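Local coordinates for tripartite terminase subunit 3 (Human herpesvirus 5, PDB 3N4P), which probably belongs to the motor that drives viral DNA into empty capsids, this chain being the C-terminal nuclease domain of one subunit, with bound magnesium, at residues I222-L225 against L226-I229; A151-I154 against R155-V158; Y182-G185 against R186-L190; T265-D269 against D270-I274; S109-A112 against I113-A117. All blocks are in the same frame, centred on the assembly; numbering follows the deposited sequence.

Interaction 1: residues I222-L225 against L226-I229; sequences IEYL and LEQI
Ile222 O and Glu223 O accept the amides Leu226 N and Glu227 N, at 2.8 Å for the first pair, and Leu225 O receives Ile229 N in the same i to i+4 pattern. The bond from Gln228 N to Tyr224 O is weak and long at 3.5 Å. Side chains four residues apart meet in pairs along this one continuous helix. On the apolar side, Ile222 and Leu226 cross obliquely and touch through one methyl each, CG2 of Ile222 lying 3.7 Å from CD2 of Leu226. One turn on, the branch carbon CG of Leu225 meets the terminal CD1 of Ile229 at 3.9 Å. Helix 221-229 belongs to the RNase H-like nuclease fold, and this apolar side is wedged among Phe43 of helix 37-45, Ile94 of strand 91-100 and Ile258 of helix 256-267. With CG anti to the backbone N (chi1 -175°), the Tyr224 ring is carried toward Gln228 one turn on and toward His99. Gln228 NE2 approaches the CE1 corner of that ring obliquely, 3.6 Å away, with ring and amide planes inclined at 62°. Both polar ends are used elsewhere: Tyr224 OH bonds His99 ND1, while Gln228 OE1 takes the amide of Ile258 and, weakly, that of Leu257, just after Asp256, a predicted nuclease residue. On the exposed side, Glu223 CG rests 3.9 Å from Glu227 OE1. Their like-charged carboxylates stand 4.6 Å apart between Glu223 OE2 and Glu227 OE1. A magnesium ion, separate from the one at Asp68 and Glu139, lies about 3 Å from the Glu223 side chain, nearest atoms.

Interaction 2: residues A151-I154 against R155-V158; sequences ACLI and RQSV
Ile154 and Val158 lie side by side, both pointing the same way from consecutive turns of helix 144-161, the crossover of a beta-alpha-beta unit between the parallel strands 133-138 and 165-172. Their CG2 methyls are 4.1 Å apart, and the Val158 methyl sits closer still to the backbone, with CG2 at 3.3 Å from Ile154 O. That same carbonyl accepts Val158 N in a nearly straight bond (172° at the hydrogen), part of the same helical turn. A second cluster forms on the more exposed flank. Cys152 holds SG beside its own carbonyl carbon, chi1 166°, and there the sulfur meets Gln156 OE1 at 3.6 Å. Arg155 reaches the same sulfur by folding back at chi3 (39°), bringing NH2 to 3.9 Å from Cys152 SG; at these distances the two approaches are van der Waals neighbours. The backbone beneath is regular, with Arg155 N bound to Ala151 O and Gln156 N to Cys152 O. Farther out, the buried side of the helix lies on the sheet: Ile154 packs on Ile136, Val158 on Leu134, and Ala151 on Val138 and Phe168. Helix 109-127 covers another flank, where Leu153 and Ile154 touch Ala114. There Ser157 OG hydrogen-bonds Glu115 OE2, while the amide Ser157 N is bound to Leu153 O at 3.2 Å.

Interaction 3: residues Y182-G185 against R186-L190; sequences YLMG and RDKAL
Tyr182 and Asp187 approach from opposite directions, and the phenol donates to the carboxylate in a short hydrogen bond, 2.6 Å from Tyr182 OH to Asp187 OD2. The flat groups are nearly coplanar, ring and carboxylate planes lying only 12° apart, with OD2 at the edge of the ring. The hydroxyl uses the anti side of OD2 and stands 24° out of the carboxylate plane. Asp187 is placed for this by CG sitting beside its backbone N (chi1 -68°) at the start of helix 187-200, with CB directed at the preceding loop. Between the partners the chain turns at Gly185, whose carbonyl receives Lys188 N at 3.2 Å; this donor stands above the carbonyl plane. Met184 and Lys188 make the apolar part of the contact. The thioether bends back so that CE of Met184 touches CE of Lys188 at 3.7 Å, while CG of Met184 lies 3.9 Å from Lys188 CB. The loop thus joins the RNase H-like core to the helix: Tyr182 packs edge-to-face with Tyr169, and its backbone is hydrogen-bonded to Val138 and Gly140. Met184 rests on Met263 and Tyr66, about 4 Å from the side chain of Glu139, which binds magnesium in this crystal. The region required for binding UL56 and for packaging begins at Gly185. A donated phenol proton together with the positive end of the helix would probably stabilise Asp187 as the anion, tying the outset of that region to the catalytic core.

Interaction 4: residues T265-D269 against D270-I274; sequences TYLCD and DIHAI
His272 reaches back onto the end of helix 256-267, where Leu267 and Tyr266 receive its ring. Its CB passes 3.9 Å from Asp269 O, which also accepts His272 N and so closes a turn over residues 269-272. With CG beside the backbone N (chi1 -62°), the ring is laid on Leu267. CD1 of Leu267 sits over the ring centre in a CH-pi contact, 8° off the normal, and CG and CD2 of His272 are the ring atoms nearest that methyl. Against the opposite face, offset toward the rim, lies CG2 of Ile271. ND1 is 3.7 Å from Tyr266 O. At the tip, CE1 stands 3.6 Å from Tyr266 CE2, over a face of the tyrosine ring; the two ring planes meet obliquely. The turn is doubled by an Asx turn, Ile271 N bonding Asp269 OD2 at 3.2 Å. That bond is almost straight at the hydrogen, yet the donor comes from above the carboxylate plane, 38° out of it. Tyr169 of strand 165-172 touches both Leu267 and His272, joining this surface turn to the nuclease core sheet. The imidazole is probably held mainly by ring and apolar packing, its buried ND1 having no partner in the model.

Interaction 5: residues S109-A112 against I113-A117; sequences SEVA and IAECA
Ile113 folds over the carbonyl of Ser109 in the first turns of helix 109-127, which lies beside helix 144-161 in the RNase H-like nuclease fold. This is the buried, tightly packed half. Chi1 (-73°) sets CG1 of Ile113 beside the Ser109 carbonyl, and chi2 (150°) carries CD1 to 3.2 Å from Ser109 O, the oxygen that also accepts Ile113 N. Outward, Ile113 is covered by Phe100 of strand 91-100 and by Phe71, and Ser109 touches Phe71 as well. Ala114 holds the neighbouring flank, under helix 144-161, with its CB 3.3 Å from Glu110 O. Glu110 OE2 forms a salt bridge with Arg149 of that helix. The backbone bonds are regular, from Ala114 N to Glu110 O and from Glu115 N to Val111 O, with Cys116 N to Ala112 O the most bent of the set at 144°. The solvent side differs in its surroundings rather than in its distances. Val111 and Glu115 are both exposed, lying side by side and pointing the same way, and their side chains meet at a single place. The polar end of Glu115 is held by Ser157. Its aliphatic stem hugs the backbone of the preceding turn, CG lying 3.7 Å from Val111 CG1 and 3.0 Å from Val111 O.

Along the chain the order is interaction 5, 2, 3, 1 and 4, all within one nuclease domain built on a mixed sheet. Interactions 2 and 5 form one pair: their helices, 144-161 and 109-127, lie side by side, and the centres of the two contacts are about 9 Å apart. Interactions 3 and 4, with centres about 13 Å apart, form a second, where Tyr266 packs on Asp187 and Leu190 and Leu267 meets Tyr182. Interaction 1 touches none of the others, and its centre is about 28 Å from that of interaction 2, across the chain's centre. Helix 256-267, which carries the predicted nuclease residue Asp256, runs from beside Gln228 in interaction 1 to interaction 4.

Interaction 1: residues I222-L225 against L226-I229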
loop_
_atom_site.group_PDB
_atom_site.type_symbol
_atom_site.label_atom_id
_atom_site.label_comp_id
_atom_site.label_asym_id
_atom_site.label_seq_id
_atom_site.Cartn_x
_atom_site.Cartn_y
_atom_site.Cartn_z
ATOM N N ILE B 222 -7.466 9.567 2.409
ATOM C CA ILE B 222 -6.361 9.774 1.518
ATOM C C ILE B 222 -6.737 10.447 0.183
ATOM O O ILE B 222 -5.977 11.288 -0.347
ATOM C CB ILE B 222 -5.570 8.464 1.305
ATOM C CG1 ILE B 222 -4.931 7.971 2.655
ATOM C CG2 ILE B 222 -4.598 8.663 0.171
ATOM C CD1 ILE B 222 -4.166 9.085 3.379
ATOM N N GLU B 223 -7.891 10.117 -0.380
ATOM C CA GLU B 223 -8.389 10.840 -1.610
ATOM C C GLU B 223 -8.713 12.311 -1.316
ATOM O O GLU B 223 -8.347 13.219 -2.078
ATOM C CB GLU B 223 -9.601 10.129 -2.218
ATOM C CG GLU B 223 -10.357 10.894 -3.348
ATOM C CD GLU B 223 -11.093 9.959 -4.380
ATOM O OE1 GLU B 223 -11.985 9.142 -3.975
ATOM O OE2 GLU B 223 -10.799 10.085 -5.610
ATOM N N TYR B 224 -9.297 12.562 -0.146
ATOM C CA TYR B 224 -9.522 13.897 0.349
ATOM C C TYR B 224 -8.203 14.679 0.547
ATOM O O TYR B 224 -8.116 15.848 0.174
ATOM C CB TYR B 224 -10.235 13.767 1.691
ATOM C CG TYR B 224 -10.649 15.076 2.288
ATOM C CD1 TYR B 224 -9.974 15.604 3.385
ATOM C CD2 TYR B 224 -11.757 15.802 1.767
ATOM C CE1 TYR B 224 -10.365 16.819 3.954
ATOM C CE2 TYR B 224 -12.144 17.033 2.325
ATOM C CZ TYR B 224 -11.460 17.519 3.422
ATOM O OH TYR B 224 -11.866 18.710 3.984
ATOM N N LEU B 225 -7.224 14.050 1.199
ATOM C CA LEU B 225 -5.928 14.615 1.435
ATOM C C LEU B 225 -5.189 14.848 0.064
ATOM O O LEU B 225 -4.564 15.883 -0.129
ATOM C CB LEU B 225 -5.084 13.712 2.371
ATOM C CG LEU B 225 -3.635 14.170 2.596
ATOM C CD1 LEU B 225 -3.624 15.388 3.477
ATOM C CD2 LEU B 225 -2.745 13.105 3.263
ATOM N N LEU B 226 -5.304 13.931 -0.889
ATOM C CA LEU B 226 -4.765 14.187 -2.221
ATOM C C LEU B 226 -5.342 15.427 -2.927
ATOM O O LEU B 226 -4.620 16.138 -3.667
ATOM C CB LEU B 226 -5.017 13.020 -3.114
ATOM C CG LEU B 226 -3.940 12.026 -3.582
ATOM C CD1 LEU B 226 -2.462 12.605 -3.654
ATOM C CD2 LEU B 226 -3.973 10.673 -2.891
ATOM N N GLU B 227 -6.642 15.688 -2.759
ATOM C CA GLU B 227 -7.229 16.906 -3.322
ATOM C C GLU B 227 -6.495 18.162 -2.829
ATOM O O GLU B 227 -6.223 19.090 -3.597
ATOM C CB GLU B 227 -8.765 17.010 -3.049
ATOM C CG GLU B 227 -9.613 16.358 -4.137
ATOM C CD GLU B 227 -10.865 15.519 -3.618
ATOM O OE1 GLU B 227 -11.249 14.520 -4.299
ATOM O OE2 GLU B 227 -11.481 15.835 -2.568
ATOM N N GLN B 228 -6.171 18.161 -1.547
ATOM C CA GLN B 228 -5.368 19.243 -0.962
ATOM C C GLN B 228 -3.909 19.279 -1.434
ATOM O O GLN B 228 -3.353 20.348 -1.626
ATOM C CB GLN B 228 -5.478 19.218 0.551
ATOM C CG GLN B 228 -6.930 19.479 0.985
ATOM C CD GLN B 228 -7.096 19.753 2.517
ATOM O OE1 GLN B 228 -6.136 20.114 3.226
ATOM N NE2 GLN B 228 -8.329 19.608 3.014
ATOM N N ILE B 229 -3.316 18.118 -1.664
ATOM C CA ILE B 229 -1.900 18.049 -2.028
ATOM C C ILE B 229 -1.740 18.697 -3.381
ATOM O O ILE B 229 -0.742 19.332 -3.628
ATOM C CB ILE B 229 -1.356 16.586 -2.009
ATOM C CG1 ILE B 229 -1.117 16.171 -0.568
ATOM C CG2 ILE B 229 -0.094 16.416 -2.864
ATOM C CD1 ILE B 229 -1.050 14.704 -0.308
#

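Interaction 2: residues A151-I154 against R155-V158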
loop_
_atom_site.group_PDB
_atom_site.type_symbol
_atom_site.label_atom_id
_atom_site.label_comp_id
_atom_site.label_asym_id
_atom_site.label_seq_id
_atom_site.Cartn_x
_atom_site.Cartn_y
_atom_site.Cartn_z
ATOM N N ALA B 151 -4.477 22.106 24.717
ATOM C CA ALA B 151 -3.424 21.124 25.028
ATOM C C ALA B 151 -3.807 20.362 26.287
ATOM O O ALA B 151 -3.756 19.111 26.343
ATOM C CB ALA B 151 -2.070 21.796 25.223
ATOM N N CYS B 152 -4.175 21.125 27.291
ATOM C CA CYS B 152 -4.498 20.569 28.585
ATOM C C CYS B 152 -5.702 19.642 28.462
ATOM O O CYS B 152 -5.721 18.595 29.076
ATOM C CB CYS B 152 -4.660 21.710 29.607
ATOM S SG CYS B 152 -5.412 21.208 31.105
ATOM N N LEU B 153 -6.657 19.959 27.587
ATOM C CA LEU B 153 -7.838 19.084 27.444
ATOM C C LEU B 153 -7.500 17.800 26.751
ATOM O O LEU B 153 -8.057 16.788 27.043
ATOM C CB LEU B 153 -9.066 19.771 26.814
ATOM C CG LEU B 153 -9.736 20.902 27.604
ATOM C CD1 LEU B 153 -10.376 21.893 26.640
ATOM C CD2 LEU B 153 -10.779 20.474 28.706
ATOM N N ILE B 154 -6.541 17.837 25.853
ATOM C CA ILE B 154 -6.131 16.677 25.088
ATOM C C ILE B 154 -5.424 15.731 26.028
ATOM O O ILE B 154 -5.722 14.527 26.043
ATOM C CB ILE B 154 -5.136 17.061 23.988
ATOM C CG1 ILE B 154 -5.849 17.839 22.850
ATOM C CG2 ILE B 154 -4.455 15.732 23.402
ATOM C CD1 ILE B 154 -4.957 18.318 21.746
ATOM N N ARG B 155 -4.441 16.242 26.764
ATOM C CA ARG B 155 -3.678 15.432 27.706
ATOM C C ARG B 155 -4.666 14.715 28.673
ATOM O O ARG B 155 -4.536 13.529 28.963
ATOM C CB ARG B 155 -2.724 16.328 28.512
ATOM C CG ARG B 155 -1.683 15.602 29.369
ATOM C CD ARG B 155 -1.137 16.513 30.504
ATOM N NE ARG B 155 -2.190 17.339 31.093
ATOM C CZ ARG B 155 -3.051 16.954 32.037
ATOM N NH1 ARG B 155 -3.022 15.719 32.546
ATOM N NH2 ARG B 155 -3.979 17.814 32.462
ATOM N N GLN B 156 -5.651 15.456 29.119
ATOM C CA GLN B 156 -6.759 14.913 29.896
ATOM C C GLN B 156 -7.535 13.699 29.321
ATOM O O GLN B 156 -7.665 12.683 30.019
ATOM C CB GLN B 156 -7.737 16.031 30.162
ATOM C CG GLN B 156 -7.501 16.688 31.422
ATOM C CD GLN B 156 -8.509 17.815 31.679
ATOM O OE1 GLN B 156 -8.113 19.003 31.806
ATOM N NE2 GLN B 156 -9.814 17.465 31.714
ATOM N N SER B 157 -8.085 13.807 28.096
ATOM C CA SER B 157 -8.797 12.653 27.488
ATOM C C SER B 157 -7.840 11.500 27.284
ATOM O O SER B 157 -8.146 10.363 27.647
ATOM C CB SER B 157 -9.489 12.929 26.133
ATOM O OG SER B 157 -10.283 14.087 26.180
ATOM N N VAL B 158 -6.669 11.782 26.771
ATOM C CA VAL B 158 -5.727 10.715 26.469
ATOM C C VAL B 158 -5.428 9.866 27.689
ATOM O O VAL B 158 -5.717 8.649 27.688
ATOM C CB VAL B 158 -4.448 11.252 25.769
ATOM C CG1 VAL B 158 -3.414 10.142 25.642
ATOM C CG2 VAL B 158 -4.810 11.808 24.412
#

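Interaction 3: residues Y182-G185 against R186-L190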
loop_
_atom_site.group_PDB
_atom_site.type_symbol
_atom_site.label_atom_id
_atom_site.label_comp_id
_atom_site.label_asym_id
_atom_site.label_seq_id
_atom_site.Cartn_x
_atom_site.Cartn_y
_atom_site.Cartn_z
ATOM N N TYR B 182 2.843 25.825 20.071
ATOM C CA TYR B 182 3.805 25.935 18.978
ATOM C C TYR B 182 3.379 27.112 18.127
ATOM O O TYR B 182 2.186 27.371 17.939
ATOM C CB TYR B 182 3.839 24.652 18.136
ATOM C CG TYR B 182 4.614 24.803 16.812
ATOM C CD1 TYR B 182 3.941 25.037 15.618
ATOM C CD2 TYR B 182 5.998 24.763 16.792
ATOM C CE1 TYR B 182 4.638 25.221 14.410
ATOM C CE2 TYR B 182 6.706 24.965 15.586
ATOM C CZ TYR B 182 6.015 25.175 14.420
ATOM O OH TYR B 182 6.685 25.347 13.290
ATOM N N LEU B 183 4.374 27.824 17.634
ATOM C CA LEU B 183 4.181 29.018 16.845
ATOM C C LEU B 183 4.728 28.805 15.432
ATOM O O LEU B 183 5.885 28.415 15.254
ATOM C CB LEU B 183 4.916 30.172 17.513
ATOM C CG LEU B 183 4.041 31.236 18.177
ATOM C CD1 LEU B 183 4.805 31.997 19.287
ATOM C CD2 LEU B 183 3.493 32.204 17.106
ATOM N N MET B 184 3.883 29.031 14.432
ATOM C CA MET B 184 4.322 28.957 13.063
ATOM C C MET B 184 5.048 30.242 12.813
ATOM O O MET B 184 4.702 31.285 13.391
ATOM C CB MET B 184 3.145 28.844 12.123
ATOM C CG MET B 184 3.546 28.339 10.776
ATOM S SD MET B 184 2.548 26.876 10.515
ATOM C CE MET B 184 1.211 27.535 9.502
ATOM N N GLY B 185 6.089 30.171 12.013
ATOM C CA GLY B 185 6.890 31.342 11.747
ATOM C C GLY B 185 7.699 30.935 10.562
ATOM O O GLY B 185 7.165 30.329 9.607
ATOM N N ARG B 186 8.994 31.208 10.650
ATOM C CA ARG B 186 9.931 30.901 9.544
ATOM C C ARG B 186 9.887 29.435 9.191
ATOM O O ARG B 186 10.179 29.057 8.076
ATOM C CB ARG B 186 11.380 31.289 9.907
ATOM C CG ARG B 186 11.835 32.603 9.342
ATOM C CD ARG B 186 10.811 33.718 9.498
ATOM N NE ARG B 186 10.927 34.699 8.418
ATOM C CZ ARG B 186 11.417 35.931 8.543
ATOM N NH1 ARG B 186 11.835 36.381 9.719
ATOM N NH2 ARG B 186 11.469 36.725 7.480
ATOM N N ASP B 187 9.514 28.609 10.161
ATOM C CA ASP B 187 9.379 27.177 9.950
ATOM C C ASP B 187 8.607 26.764 8.682
ATOM O O ASP B 187 9.061 25.913 7.956
ATOM C CB ASP B 187 8.689 26.549 11.164
ATOM C CG ASP B 187 9.552 26.607 12.390
ATOM O OD1 ASP B 187 10.798 26.694 12.189
ATOM O OD2 ASP B 187 8.997 26.598 13.518
ATOM N N LYS B 188 7.435 27.351 8.452
ATOM C CA LYS B 188 6.513 26.882 7.420
ATOM C C LYS B 188 7.185 26.694 6.028
ATOM O O LYS B 188 6.897 25.745 5.291
ATOM C CB LYS B 188 5.343 27.849 7.293
ATOM C CG LYS B 188 4.145 27.186 6.729
ATOM C CD LYS B 188 3.344 28.092 5.806
ATOM C CE LYS B 188 1.833 27.700 5.898
ATOM N NZ LYS B 188 1.192 27.567 4.532
ATOM N N ALA B 189 8.074 27.587 5.655
ATOM C CA ALA B 189 8.687 27.411 4.328
ATOM C C ALA B 189 9.558 26.140 4.320
ATOM O O ALA B 189 9.378 25.285 3.489
ATOM C CB ALA B 189 9.426 28.606 3.922
ATOM N N LEU B 190 10.440 25.975 5.305
ATOM C CA LEU B 190 11.275 24.749 5.379
ATOM C C LEU B 190 10.428 23.459 5.342
ATOM O O LEU B 190 10.708 22.509 4.573
ATOM C CB LEU B 190 12.125 24.754 6.655
ATOM C CG LEU B 190 12.988 25.973 6.933
ATOM C CD1 LEU B 190 13.947 25.749 8.123
ATOM C CD2 LEU B 190 13.745 26.380 5.671
#

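Interaction 4: residues T265-D269 against D270-I274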
loop_
_atom_site.group_PDB
_atom_site.type_symbol
_atom_site.label_atom_id
_atom_site.label_comp_id
_atom_site.label_asym_id
_atom_site.label_seq_id
_atom_site.Cartn_x
_atom_site.Cartn_y
_atom_site.Cartn_z
ATOM N N THR B 265 4.994 15.878 10.160
ATOM C CA THR B 265 6.162 15.207 9.569
ATOM C C THR B 265 7.450 15.977 9.864
ATOM O O THR B 265 8.436 15.392 10.293
ATOM C CB THR B 265 5.966 14.922 8.045
ATOM O OG1 THR B 265 5.785 16.151 7.318
ATOM C CG2 THR B 265 4.715 14.086 7.839
ATOM N N TYR B 266 7.413 17.292 9.691
ATOM C CA TYR B 266 8.486 18.187 10.033
ATOM C C TYR B 266 8.969 18.113 11.508
ATOM O O TYR B 266 10.193 18.102 11.769
ATOM C CB TYR B 266 8.014 19.596 9.737
ATOM C CG TYR B 266 9.048 20.668 9.894
ATOM C CD1 TYR B 266 10.154 20.727 9.016
ATOM C CD2 TYR B 266 8.913 21.655 10.883
ATOM C CE1 TYR B 266 11.109 21.707 9.123
ATOM C CE2 TYR B 266 9.874 22.675 10.991
ATOM C CZ TYR B 266 10.975 22.676 10.109
ATOM O OH TYR B 266 11.944 23.648 10.174
ATOM N N LEU B 267 8.046 18.087 12.481
ATOM C CA LEU B 267 8.534 18.092 13.837
ATOM C C LEU B 267 9.005 16.707 14.258
ATOM O O LEU B 267 9.515 16.561 15.345
ATOM C CB LEU B 267 7.526 18.631 14.828
ATOM C CG LEU B 267 7.020 20.051 15.096
ATOM C CD1 LEU B 267 7.854 21.224 14.553
ATOM C CD2 LEU B 267 5.600 20.165 14.710
ATOM N N CYS B 268 8.822 15.692 13.418
ATOM C CA CYS B 268 9.566 14.416 13.573
ATOM C C CYS B 268 11.103 14.509 13.821
ATOM O O CYS B 268 11.620 13.743 14.641
ATOM C CB CYS B 268 9.317 13.433 12.411
ATOM S SG CYS B 268 8.087 12.078 12.671
ATOM N N ASP B 269 11.852 15.400 13.160
ATOM C CA ASP B 269 13.322 15.366 13.350
ATOM C C ASP B 269 13.823 15.769 14.749
ATOM O O ASP B 269 13.148 16.452 15.476
ATOM C CB ASP B 269 14.092 16.151 12.310
ATOM C CG ASP B 269 15.573 15.707 12.245
ATOM O OD1 ASP B 269 15.814 14.592 11.725
ATOM O OD2 ASP B 269 16.484 16.432 12.751
ATOM N N ASP B 270 15.052 15.366 15.076
ATOM C CA ASP B 270 15.668 15.579 16.415
ATOM C C ASP B 270 16.044 17.025 16.726
ATOM O O ASP B 270 16.209 17.395 17.898
ATOM C CB ASP B 270 16.912 14.710 16.580
ATOM C CG ASP B 270 16.714 13.295 16.064
ATOM O OD1 ASP B 270 15.614 12.971 15.532
ATOM O OD2 ASP B 270 17.692 12.516 16.173
ATOM N N ILE B 271 16.179 17.812 15.664
ATOM C CA ILE B 271 16.228 19.267 15.735
ATOM C C ILE B 271 15.160 19.918 16.644
ATOM O O ILE B 271 15.372 21.021 17.160
ATOM C CB ILE B 271 16.180 19.833 14.278
ATOM C CG1 ILE B 271 17.612 20.055 13.773
ATOM C CG2 ILE B 271 15.386 21.124 14.193
ATOM C CD1 ILE B 271 17.739 20.067 12.216
ATOM N N HIS B 272 14.018 19.235 16.831
ATOM C CA HIS B 272 12.934 19.753 17.640
ATOM C C HIS B 272 12.741 18.958 18.917
ATOM O O HIS B 272 11.928 19.324 19.704
ATOM C CB HIS B 272 11.625 19.783 16.824
ATOM C CG HIS B 272 11.701 20.670 15.623
ATOM N ND1 HIS B 272 11.941 20.184 14.346
ATOM C CD2 HIS B 272 11.633 22.019 15.511
ATOM C CE1 HIS B 272 11.990 21.196 13.497
ATOM N NE2 HIS B 272 11.814 22.321 14.175
ATOM N N ALA B 273 13.501 17.891 19.115
ATOM C CA ALA B 273 13.270 16.946 20.176
ATOM C C ALA B 273 13.352 17.471 21.628
ATOM O O ALA B 273 12.561 17.037 22.464
ATOM C CB ALA B 273 14.068 15.685 19.988
ATOM N N ILE B 274 14.211 18.430 21.939
ATOM C CA ILE B 274 14.174 19.044 23.259
ATOM C C ILE B 274 12.958 19.929 23.548
ATOM O O ILE B 274 12.707 20.227 24.716
ATOM C CB ILE B 274 15.416 19.923 23.619
ATOM C CG1 ILE B 274 16.050 20.565 22.383
ATOM C CG2 ILE B 274 16.393 19.205 24.602
ATOM C CD1 ILE B 274 15.271 21.783 21.867
#

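Interaction 5: residues S109-A112 against I113-A117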
loop_
_atom_site.group_PDB
_atom_site.type_symbol
_atom_site.label_atom_id
_atom_site.label_comp_id
_atom_site.label_asym_id
_atom_site.label_seq_id
_atom_site.Cartn_x
_atom_site.Cartn_y
_atom_site.Cartn_z
ATOM N N SER B 109 -16.080 25.101 21.963
ATOM C CA SER B 109 -15.361 24.817 20.770
ATOM C C SER B 109 -14.102 24.077 21.177
ATOM O O SER B 109 -13.665 23.173 20.489
ATOM C CB SER B 109 -15.001 26.108 20.058
ATOM O OG SER B 109 -16.172 26.828 19.774
ATOM N N GLU B 110 -13.559 24.465 22.326
ATOM C CA GLU B 110 -12.278 23.986 22.791
ATOM C C GLU B 110 -12.359 22.533 23.223
ATOM O O GLU B 110 -11.439 21.733 22.927
ATOM C CB GLU B 110 -11.765 24.889 23.906
ATOM C CG GLU B 110 -11.529 26.299 23.380
ATOM C CD GLU B 110 -11.271 27.345 24.445
ATOM O OE1 GLU B 110 -12.143 28.224 24.617
ATOM O OE2 GLU B 110 -10.196 27.310 25.091
ATOM N N VAL B 111 -13.468 22.182 23.871
ATOM C CA VAL B 111 -13.724 20.790 24.213
ATOM C C VAL B 111 -14.006 19.910 22.972
ATOM O O VAL B 111 -13.422 18.864 22.811
ATOM C CB VAL B 111 -14.826 20.676 25.249
ATOM C CG1 VAL B 111 -15.309 19.217 25.397
ATOM C CG2 VAL B 111 -14.342 21.291 26.596
ATOM N N ALA B 112 -14.891 20.344 22.090
ATOM C CA ALA B 112 -15.106 19.617 20.852
ATOM C C ALA B 112 -13.789 19.404 20.146
ATOM O O ALA B 112 -13.487 18.285 19.754
ATOM C CB ALA B 112 -16.067 20.353 19.962
ATOM N N ILE B 113 -12.987 20.446 20.020
ATOM C CA ILE B 113 -11.704 20.279 19.310
ATOM C C ILE B 113 -10.756 19.278 19.941
ATOM O O ILE B 113 -10.153 18.442 19.230
ATOM C CB ILE B 113 -10.989 21.621 19.046
ATOM C CG1 ILE B 113 -11.753 22.351 17.933
ATOM C CG2 ILE B 113 -9.549 21.379 18.552
ATOM C CD1 ILE B 113 -11.730 23.835 17.964
ATOM N N ALA B 114 -10.581 19.384 21.245
ATOM C CA ALA B 114 -9.663 18.548 21.994
ATOM C C ALA B 114 -10.068 17.073 21.980
ATOM O O ALA B 114 -9.180 16.213 21.774
ATOM C CB ALA B 114 -9.551 19.021 23.441
ATOM N N GLU B 115 -11.351 16.816 22.296
ATOM C CA GLU B 115 -12.026 15.509 22.139
ATOM C C GLU B 115 -11.921 14.853 20.727
ATOM O O GLU B 115 -11.854 13.630 20.599
ATOM C CB GLU B 115 -13.487 15.645 22.393
ATOM C CG GLU B 115 -13.913 16.114 23.828
ATOM C CD GLU B 115 -13.495 15.139 24.949
ATOM O OE1 GLU B 115 -14.043 15.267 26.077
ATOM O OE2 GLU B 115 -12.632 14.245 24.703
ATOM N N CYS B 116 -11.972 15.636 19.662
ATOM C CA CYS B 116 -11.887 14.995 18.386
ATOM C C CYS B 116 -10.396 14.606 18.149
ATOM O O CYS B 116 -10.063 13.534 17.539
ATOM C CB CYS B 116 -12.430 15.916 17.328
ATOM S SG CYS B 116 -11.629 15.682 15.751
ATOM N N ALA B 117 -9.478 15.414 18.686
ATOM C CA ALA B 117 -8.037 15.079 18.558
ATOM C C ALA B 117 -7.724 13.840 19.408
ATOM O O ALA B 117 -7.028 12.918 18.976
ATOM C CB ALA B 117 -7.190 16.239 18.944
#